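Local coordinates for 6b protein (Agrobacterium vitis, PDB 3AQ2) that disturbs plant cell proliferation as a toxin with an ADP-ribosylation fold, probably by acting on the host miRNA machinery, at residues L135-S140 / I193-V198; Q40-N45 / E57-D62. All blocks are in the same frame, centred on the assembly; numbering follows the deposited sequence.

Interaction 1 lies in the core, its centre about 5 Å from the centre of the chain, and every residue that touches is buried; interaction 2 is about 14 Å out and only partly buried. The first joins the end of strand 133-137 to the connection leading from strand 192-194 into strand 199-202, with a tyrosine hydroxyl and a water supplementing one direct backbone bond. The second is a two-stranded antiparallel sheet, held by backbone bonds, with a tyrosine pair on one face and Val42, Leu59 and the Phe44 ring packing on the inner side. The two contacts meet where the carboxylate of Glu57 receives the hydroxyl of Ser140 and where the Phe44 and Tyr195 rings pack edge-to-face.

Interaction 1 of 2, residues L135-S140 / I193-V198; sequences LAILMS and IHYPIV
Leu135 meets Ile197 through methyl groups, CD2 to CG2 at 4.1 Å, at the end of inner strand 133-137 of the mixed sheet of this ADP-ribosylation fold, where the chain from strand 192-194 enters strand 199-202 beside it. At Ala136 the carbonyl O accepts the Val198 N-H at 3.0 Å through a somewhat bent hydrogen bond. Ile137 lays CG2 against Ile197 CD1 (3.8 Å), while the same methyl reaches the Tyr195 ring obliquely. Leu138 uses both backbone polar groups: its N-H binds a water that in turn donates to Pro196 O, and its O accepts the Tyr195 hydroxyl at 2.8 Å, the donor tilted 17° from the carbonyl plane. Tyr195 extends across to residues 138-140 because its CG stands opposite the backbone N (chi1 -165°), and Leu84 of strand 83-85 also packs on it. The side chain of Met139 packs on Gln63 and Thr66. Beyond it, Ser140 gives its OG to Glu57, and its backbone N makes a weak bond of 3.0 Å to Tyr195 OH, bent to 123°.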
ATOM      1  N   LEU A 135      -5.544  -1.522  -0.408  1.00  8.14           N
ATOM      2  CA  LEU A 135      -4.576  -2.061  -1.351  1.00  9.16           C
ATOM      3  C   LEU A 135      -3.482  -2.718  -0.512  1.00  9.14           C
ATOM      4  O   LEU A 135      -2.935  -2.096   0.398  1.00  9.88           O
ATOM      5  CB  LEU A 135      -3.975  -0.919  -2.187  1.00  9.41           C
ATOM      6  CG  LEU A 135      -4.988  -0.079  -2.980  1.00 10.98           C
ATOM      7  CD1 LEU A 135      -4.312   1.145  -3.584  1.00 12.74           C
ATOM      8  CD2 LEU A 135      -5.644  -0.933  -4.045  1.00 12.26           C
ATOM      9  N   ALA A 136      -3.183  -3.979  -0.792  1.00  8.76           N
ATOM     10  CA  ALA A 136      -2.080  -4.674  -0.134  1.00  8.93           C
ATOM     11  C   ALA A 136      -0.854  -4.605  -1.035  1.00  9.36           C
ATOM     12  O   ALA A 136      -0.917  -4.957  -2.223  1.00  9.35           O
ATOM     13  CB  ALA A 136      -2.478  -6.117   0.173  1.00  9.06           C
ATOM     14  N   ILE A 137       0.263  -4.143  -0.470  1.00  9.06           N
ATOM     15  CA  ILE A 137       1.474  -3.930  -1.249  1.00  9.09           C
ATOM     16  C   ILE A 137       2.705  -4.501  -0.576  1.00  9.11           C
ATOM     17  O   ILE A 137       2.708  -4.749   0.639  1.00  9.45           O
ATOM     18  CB  ILE A 137       1.744  -2.416  -1.500  1.00  8.93           C
ATOM     19  CG1 ILE A 137       1.943  -1.661  -0.165  1.00  9.32           C
ATOM     20  CG2 ILE A 137       0.649  -1.798  -2.407  1.00  9.41           C
ATOM     21  CD1 ILE A 137       2.579  -0.273  -0.360  1.00  9.78           C
ATOM     22  N   LEU A 138       3.733  -4.730  -1.386  1.00  9.52           N
ATOM     23  CA  LEU A 138       5.091  -4.872  -0.888  1.00 10.25           C
ATOM     24  C   LEU A 138       5.776  -3.536  -1.153  1.00 10.19           C
ATOM     25  O   LEU A 138       5.671  -2.970  -2.252  1.00 10.98           O
ATOM     26  CB  LEU A 138       5.801  -6.022  -1.598  1.00 10.76           C
ATOM     27  CG  LEU A 138       5.243  -7.375  -1.148  1.00 11.39           C
ATOM     28  CD1 LEU A 138       5.585  -8.451  -2.157  1.00 13.90           C
ATOM     29  CD2 LEU A 138       5.755  -7.761   0.245  1.00 13.04           C
ATOM     30  N   MET A 139       6.425  -3.000  -0.123  1.00  9.79           N
ATOM     31  CA  MET A 139       6.990  -1.654  -0.203  1.00  9.62           C
ATOM     32  C   MET A 139       8.350  -1.630  -0.901  1.00  9.93           C
ATOM     33  O   MET A 139       9.156  -2.565  -0.777  1.00 10.78           O
ATOM     34  CB  MET A 139       7.141  -1.066   1.200  1.00  9.21           C
ATOM     35  CG  MET A 139       5.801  -0.747   1.834  1.00  9.65           C
ATOM     36  SD  MET A 139       5.977  -0.163   3.529  1.00 10.91           S
ATOM     37  CE  MET A 139       6.822  -1.564   4.259  1.00 11.12           C
ATOM     38  N   SER A 140       8.575  -0.548  -1.644  1.00 10.16           N
ATOM     39  CA  SER A 140       9.857  -0.283  -2.277  1.00 10.58           C
ATOM     40  C   SER A 140      10.860   0.288  -1.269  1.00 11.06           C
ATOM     41  O   SER A 140      10.515   0.553  -0.114  1.00 11.65           O
ATOM     42  CB  SER A 140       9.665   0.721  -3.406  1.00 10.74           C
ATOM     43  OG  SER A 140       9.441   2.003  -2.851  1.00 11.27           O
ATOM     44  N   ILE A 193       0.749   7.093  -8.943  1.00 14.10           N
ATOM     45  CA  ILE A 193       1.949   6.531  -9.558  1.00 13.70           C
ATOM     46  C   ILE A 193       1.713   5.108 -10.051  1.00 13.16           C
ATOM     47  O   ILE A 193       0.858   4.393  -9.531  1.00 13.16           O
ATOM     48  CB  ILE A 193       3.164   6.570  -8.581  1.00 13.45           C
ATOM     49  CG1 ILE A 193       2.916   5.733  -7.318  1.00 13.00           C
ATOM     50  CG2 ILE A 193       3.494   8.028  -8.210  1.00 13.90           C
ATOM     51  CD1 ILE A 193       4.168   5.528  -6.458  1.00 13.57           C
ATOM     52  N   HIS A 194       2.455   4.704 -11.073  1.00 12.96           N
ATOM     53  CA  HIS A 194       2.487   3.307 -11.476  1.00 13.53           C
ATOM     54  C   HIS A 194       3.207   2.488 -10.395  1.00 13.04           C
ATOM     55  O   HIS A 194       4.365   2.768 -10.065  1.00 13.23           O
ATOM     56  CB  HIS A 194       3.203   3.196 -12.821  1.00 14.53           C
ATOM     57  CG  HIS A 194       3.522   1.800 -13.238  1.00 17.01           C
ATOM     58  ND1 HIS A 194       2.635   0.750 -13.107  1.00 21.00           N
ATOM     59  CD2 HIS A 194       4.618   1.293 -13.852  1.00 20.15           C
ATOM     60  CE1 HIS A 194       3.188  -0.350 -13.586  1.00 19.69           C
ATOM     61  NE2 HIS A 194       4.394  -0.050 -14.036  1.00 23.06           N
ATOM     62  N   TYR A 195       2.522   1.486  -9.842  1.00 12.62           N
ATOM     63  CA  TYR A 195       3.069   0.729  -8.713  1.00 12.40           C
ATOM     64  C   TYR A 195       2.379  -0.633  -8.599  1.00 12.66           C
ATOM     65  O   TYR A 195       1.156  -0.703  -8.721  1.00 12.59           O
ATOM     66  CB  TYR A 195       2.862   1.525  -7.416  1.00 11.54           C
ATOM     67  CG  TYR A 195       3.683   1.035  -6.244  1.00 11.13           C
ATOM     68  CD1 TYR A 195       4.907   1.639  -5.932  1.00 10.93           C
ATOM     69  CD2 TYR A 195       3.237  -0.028  -5.447  1.00 11.80           C
ATOM     70  CE1 TYR A 195       5.675   1.190  -4.856  1.00 11.19           C
ATOM     71  CE2 TYR A 195       3.995  -0.489  -4.371  1.00 11.69           C
ATOM     72  CZ  TYR A 195       5.211   0.132  -4.083  1.00 11.12           C
ATOM     73  OH  TYR A 195       5.961  -0.317  -3.020  1.00 11.68           O
ATOM     74  N   PRO A 196       3.152  -1.716  -8.374  1.00 12.31           N
ATOM     75  CA  PRO A 196       2.514  -3.035  -8.343  1.00 12.35           C
ATOM     76  C   PRO A 196       1.640  -3.214  -7.112  1.00 11.60           C
ATOM     77  O   PRO A 196       2.053  -2.880  -6.002  1.00 11.59           O
ATOM     78  CB  PRO A 196       3.699  -4.011  -8.277  1.00 12.47           C
ATOM     79  CG  PRO A 196       4.904  -3.194  -8.708  1.00 13.52           C
ATOM     80  CD  PRO A 196       4.609  -1.828  -8.174  1.00 12.82           C
ATOM     81  N   ILE A 197       0.440  -3.733  -7.332  1.00 11.38           N
ATOM     82  CA  ILE A 197      -0.489  -4.025  -6.250  1.00 10.36           C
ATOM     83  C   ILE A 197      -0.589  -5.538  -6.117  1.00 10.95           C
ATOM     84  O   ILE A 197      -0.834  -6.227  -7.105  1.00 11.58           O
ATOM     85  CB  ILE A 197      -1.890  -3.405  -6.541  1.00 10.29           C
ATOM     86  CG1 ILE A 197      -1.779  -1.891  -6.834  1.00 10.25           C
ATOM     87  CG2 ILE A 197      -2.862  -3.689  -5.375  1.00  9.69           C
ATOM     88  CD1 ILE A 197      -1.117  -1.056  -5.718  1.00 10.09           C
ATOM     89  N   VAL A 198      -0.372  -6.058  -4.908  1.00 10.42           N
ATOM     90  CA  VAL A 198      -0.472  -7.497  -4.687  1.00 10.34           C
ATOM     91  C   VAL A 198      -1.942  -7.929  -4.686  1.00 10.25           C
ATOM     92  O   VAL A 198      -2.332  -8.862  -5.401  1.00 11.05           O
ATOM     93  CB  VAL A 198       0.218  -7.928  -3.382  1.00 10.19           C
ATOM     94  CG1 VAL A 198       0.042  -9.442  -3.158  1.00 10.78           C
ATOM     95  CG2 VAL A 198       1.699  -7.542  -3.425  1.00 11.73           C
TER
HETATM   96  O   HOH W   1       3.654  -4.108  -4.154  1.00 13.41           O

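Interaction 2 of 2, residues Q40-N45 / E57-D62; sequences QLVYFN and EYLLSD
Tyr43 and Tyr58 come together through different first torsions: the Tyr43 ring lies beside its own backbone N (chi1 -74°), whereas that of Tyr58 sits between backbone N and carbonyl carbon (chi1 62°). The two side chains consequently run alongside each other in the same direction, and Tyr58 CB sits over the centre of the Tyr43 face in a CH-pi contact, 3.7 Å from the ring centroid. Their rings are oblique to each other. Leu41 joins this face: its CD1 reaches Tyr58 CB and its CD2 meets ring atom CD1 of Tyr58 obliquely.

Val42 and Leu59 occupy the other face, CB to CB at 3.9 Å. As the hydrogen-bonded pair they exchange two backbone bonds: Val42 N to Leu59 O at 3.0 Å, and Leu59 N to Val42 O at 2.7 Å. Phe44 continues inward, setting CE2 against Leu59 CD2 (3.7 Å) and CZ against CG and CD of Glu57, whose carboxylate is held by Arg161 and Ser140. At the far end Ser61 N binds Gln40 O at 3.1 Å, almost straight, while Ser61 OG bonds to Ser39 O and Asp62 pairs with Arg35 of helix 20-38. With axes 4.4 Å apart and crossing at 154°, strands 41-43 and 58-60 form a twisted antiparallel beta hairpin with a long connection, its Leu59 side packed on helix 20-38.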
ATOM      1  N   GLN A  40      12.837 -11.683  -5.387  1.00 23.62           N
ATOM      2  CA  GLN A  40      13.042 -10.893  -4.175  1.00 23.86           C
ATOM      3  C   GLN A  40      13.264  -9.410  -4.457  1.00 22.78           C
ATOM      4  O   GLN A  40      13.113  -8.575  -3.564  1.00 22.68           O
ATOM      5  CB  GLN A  40      14.215 -11.456  -3.360  1.00 25.07           C
ATOM      6  CG  GLN A  40      15.604 -11.252  -3.973  1.00 27.07           C
ATOM      7  CD  GLN A  40      16.097 -12.435  -4.794  1.00 31.18           C
ATOM      8  OE1 GLN A  40      17.277 -12.790  -4.734  1.00 33.80           O
ATOM      9  NE2 GLN A  40      15.205 -13.053  -5.562  1.00 32.14           N
ATOM     10  N   LEU A  41      13.640  -9.102  -5.697  1.00 22.93           N
ATOM     11  CA  LEU A  41      13.951  -7.741  -6.106  1.00 22.12           C
ATOM     12  C   LEU A  41      13.141  -7.408  -7.354  1.00 20.52           C
ATOM     13  O   LEU A  41      13.385  -7.977  -8.421  1.00 21.15           O
ATOM     14  CB  LEU A  41      15.451  -7.629  -6.414  1.00 23.67           C
ATOM     15  CG  LEU A  41      16.102  -6.244  -6.490  1.00 26.00           C
ATOM     16  CD1 LEU A  41      15.505  -5.394  -7.579  1.00 28.78           C
ATOM     17  CD2 LEU A  41      16.023  -5.524  -5.166  1.00 28.17           C
ATOM     18  N   VAL A  42      12.199  -6.479  -7.223  1.00 17.93           N
ATOM     19  CA  VAL A  42      11.252  -6.204  -8.301  1.00 16.40           C
ATOM     20  C   VAL A  42      11.309  -4.749  -8.766  1.00 14.81           C
ATOM     21  O   VAL A  42      10.824  -3.863  -8.079  1.00 13.71           O
ATOM     22  CB  VAL A  42       9.797  -6.560  -7.881  1.00 15.98           C
ATOM     23  CG1 VAL A  42       8.834  -6.386  -9.042  1.00 16.11           C
ATOM     24  CG2 VAL A  42       9.715  -7.988  -7.352  1.00 16.02           C
ATOM     25  N   TYR A  43      11.894  -4.529  -9.946  1.00 15.42           N
ATOM     26  CA  TYR A  43      11.746  -3.251 -10.646  1.00 14.89           C
ATOM     27  C   TYR A  43      10.442  -3.299 -11.423  1.00 14.30           C
ATOM     28  O   TYR A  43       9.947  -4.384 -11.742  1.00 14.65           O
ATOM     29  CB  TYR A  43      12.927  -2.988 -11.574  1.00 16.38           C
ATOM     30  CG  TYR A  43      14.171  -2.603 -10.817  1.00 16.76           C
ATOM     31  CD1 TYR A  43      15.042  -3.578 -10.346  1.00 18.94           C
ATOM     32  CD2 TYR A  43      14.450  -1.265 -10.518  1.00 16.89           C
ATOM     33  CE1 TYR A  43      16.185  -3.237  -9.642  1.00 19.74           C
ATOM     34  CE2 TYR A  43      15.601  -0.916  -9.809  1.00 17.30           C
ATOM     35  CZ  TYR A  43      16.453  -1.915  -9.366  1.00 19.51           C
ATOM     36  OH  TYR A  43      17.597  -1.621  -8.648  1.00 21.96           O
ATOM     37  N   PHE A  44       9.873  -2.137 -11.721  1.00 13.40           N
ATOM     38  CA  PHE A  44       8.518  -2.120 -12.284  1.00 13.49           C
ATOM     39  C   PHE A  44       8.195  -0.951 -13.189  1.00 14.12           C
ATOM     40  O   PHE A  44       7.457  -1.117 -14.159  1.00 15.77           O
ATOM     41  CB  PHE A  44       7.462  -2.224 -11.175  1.00 12.55           C
ATOM     42  CG  PHE A  44       7.594  -1.177 -10.090  1.00 12.63           C
ATOM     43  CD1 PHE A  44       6.883   0.029 -10.173  1.00 12.23           C
ATOM     44  CD2 PHE A  44       8.426  -1.391  -8.998  1.00 12.44           C
ATOM     45  CE1 PHE A  44       6.995   1.002  -9.171  1.00 12.23           C
ATOM     46  CE2 PHE A  44       8.544  -0.419  -7.978  1.00 12.82           C
ATOM     47  CZ  PHE A  44       7.832   0.780  -8.079  1.00 12.77           C
ATOM     48  N   ASN A  45       8.752   0.220 -12.879  1.00 13.26           N
ATOM     49  CA  ASN A  45       8.464   1.418 -13.654  1.00 13.37           C
ATOM     50  C   ASN A  45       9.595   1.781 -14.600  1.00 13.92           C
ATOM     51  O   ASN A  45      10.744   1.898 -14.177  1.00 13.52           O
ATOM     52  CB  ASN A  45       8.165   2.608 -12.732  1.00 12.73           C
ATOM     53  CG  ASN A  45       7.571   3.788 -13.490  1.00 14.93           C
ATOM     54  OD1 ASN A  45       6.478   3.686 -14.056  1.00 15.48           O
ATOM     55  ND2 ASN A  45       8.290   4.912 -13.512  1.00 16.42           N
ATOM     56  N   GLU A  57      13.442   2.723  -8.610  1.00 12.61           N
ATOM     57  CA  GLU A  57      12.586   2.208  -7.525  1.00 12.06           C
ATOM     58  C   GLU A  57      12.413   0.695  -7.630  1.00 12.05           C
ATOM     59  O   GLU A  57      12.087   0.182  -8.703  1.00 12.77           O
ATOM     60  CB  GLU A  57      11.222   2.904  -7.521  1.00 11.38           C
ATOM     61  CG  GLU A  57      10.420   2.614  -6.258  1.00 11.31           C
ATOM     62  CD  GLU A  57       9.211   3.530  -6.063  1.00 11.53           C
ATOM     63  OE1 GLU A  57       8.882   4.319  -6.974  1.00 12.16           O
ATOM     64  OE2 GLU A  57       8.605   3.455  -4.972  1.00 11.35           O
ATOM     65  N   TYR A  58      12.626  -0.017  -6.523  1.00 12.09           N
ATOM     66  CA  TYR A  58      12.491  -1.474  -6.533  1.00 12.93           C
ATOM     67  C   TYR A  58      11.753  -1.970  -5.300  1.00 13.20           C
ATOM     68  O   TYR A  58      11.886  -1.389  -4.222  1.00 12.31           O
ATOM     69  CB  TYR A  58      13.868  -2.150  -6.647  1.00 14.15           C
ATOM     70  CG  TYR A  58      14.799  -1.858  -5.484  1.00 15.01           C
ATOM     71  CD1 TYR A  58      14.729  -2.613  -4.319  1.00 15.99           C
ATOM     72  CD2 TYR A  58      15.754  -0.841  -5.556  1.00 16.25           C
ATOM     73  CE1 TYR A  58      15.570  -2.367  -3.238  1.00 17.26           C
ATOM     74  CE2 TYR A  58      16.609  -0.581  -4.465  1.00 16.67           C
ATOM     75  CZ  TYR A  58      16.497  -1.353  -3.314  1.00 17.08           C
ATOM     76  OH  TYR A  58      17.314  -1.138  -2.216  1.00 19.23           O
ATOM     77  N   LEU A  59      10.950  -3.013  -5.477  1.00 13.79           N
ATOM     78  CA  LEU A  59      10.256  -3.640  -4.362  1.00 15.25           C
ATOM     79  C   LEU A  59      11.159  -4.658  -3.725  1.00 16.72           C
ATOM     80  O   LEU A  59      11.872  -5.393  -4.413  1.00 16.63           O
ATOM     81  CB  LEU A  59       8.975  -4.356  -4.817  1.00 14.96           C
ATOM     82  CG  LEU A  59       7.945  -3.597  -5.646  1.00 16.00           C
ATOM     83  CD1 LEU A  59       6.725  -4.485  -5.868  1.00 16.33           C
ATOM     84  CD2 LEU A  59       7.544  -2.302  -4.976  1.00 16.73           C
ATOM     85  N   LEU A  60      11.069  -4.715  -2.397  1.00 18.48           N
ATOM     86  CA  LEU A  60      11.720  -5.733  -1.602  1.00 20.50           C
ATOM     87  C   LEU A  60      10.606  -6.705  -1.222  1.00 19.82           C
ATOM     88  O   LEU A  60       9.753  -6.383  -0.401  1.00 19.91           O
ATOM     89  CB  LEU A  60      12.348  -5.101  -0.347  1.00 20.79           C
ATOM     90  CG  LEU A  60      13.389  -3.970  -0.489  1.00 22.72           C
ATOM     91  CD1 LEU A  60      12.780  -2.680  -1.013  1.00 24.83           C
ATOM     92  CD2 LEU A  60      14.042  -3.694   0.852  1.00 23.16           C
ATOM     93  N   SER A  61      10.587  -7.871  -1.853  1.00 19.59           N
ATOM     94  CA  SER A  61       9.456  -8.785  -1.689  1.00 20.10           C
ATOM     95  C   SER A  61       9.645  -9.812  -0.570  1.00 20.15           C
ATOM     96  O   SER A  61       8.712 -10.554  -0.251  1.00 20.19           O
ATOM     97  CB  SER A  61       9.163  -9.497  -3.001  1.00 20.38           C
ATOM     98  OG  SER A  61      10.309 -10.189  -3.436  1.00 24.45           O
ATOM     99  N   ASP A  62      10.847  -9.848   0.009  1.00 20.04           N
ATOM    100  CA  ASP A  62      11.120 -10.637   1.220  1.00 20.12           C
ATOM    101  C   ASP A  62      10.711  -9.864   2.475  1.00 19.88           C
ATOM    102  O   ASP A  62      11.506  -9.697   3.419  1.00 21.28           O
ATOM    103  CB  ASP A  62      12.603 -10.980   1.323  1.00 20.75           C
ATOM    104  CG  ASP A  62      13.024 -12.069   0.368  1.00 21.45           C
ATOM    105  OD1 ASP A  62      12.162 -12.864  -0.072  1.00 22.48           O
ATOM    106  OD2 ASP A  62      14.234 -12.141   0.067  1.00 20.04           O
TER
HETATM  107  O   HOH W   2      11.009   0.560 -11.196  1.00 13.60           O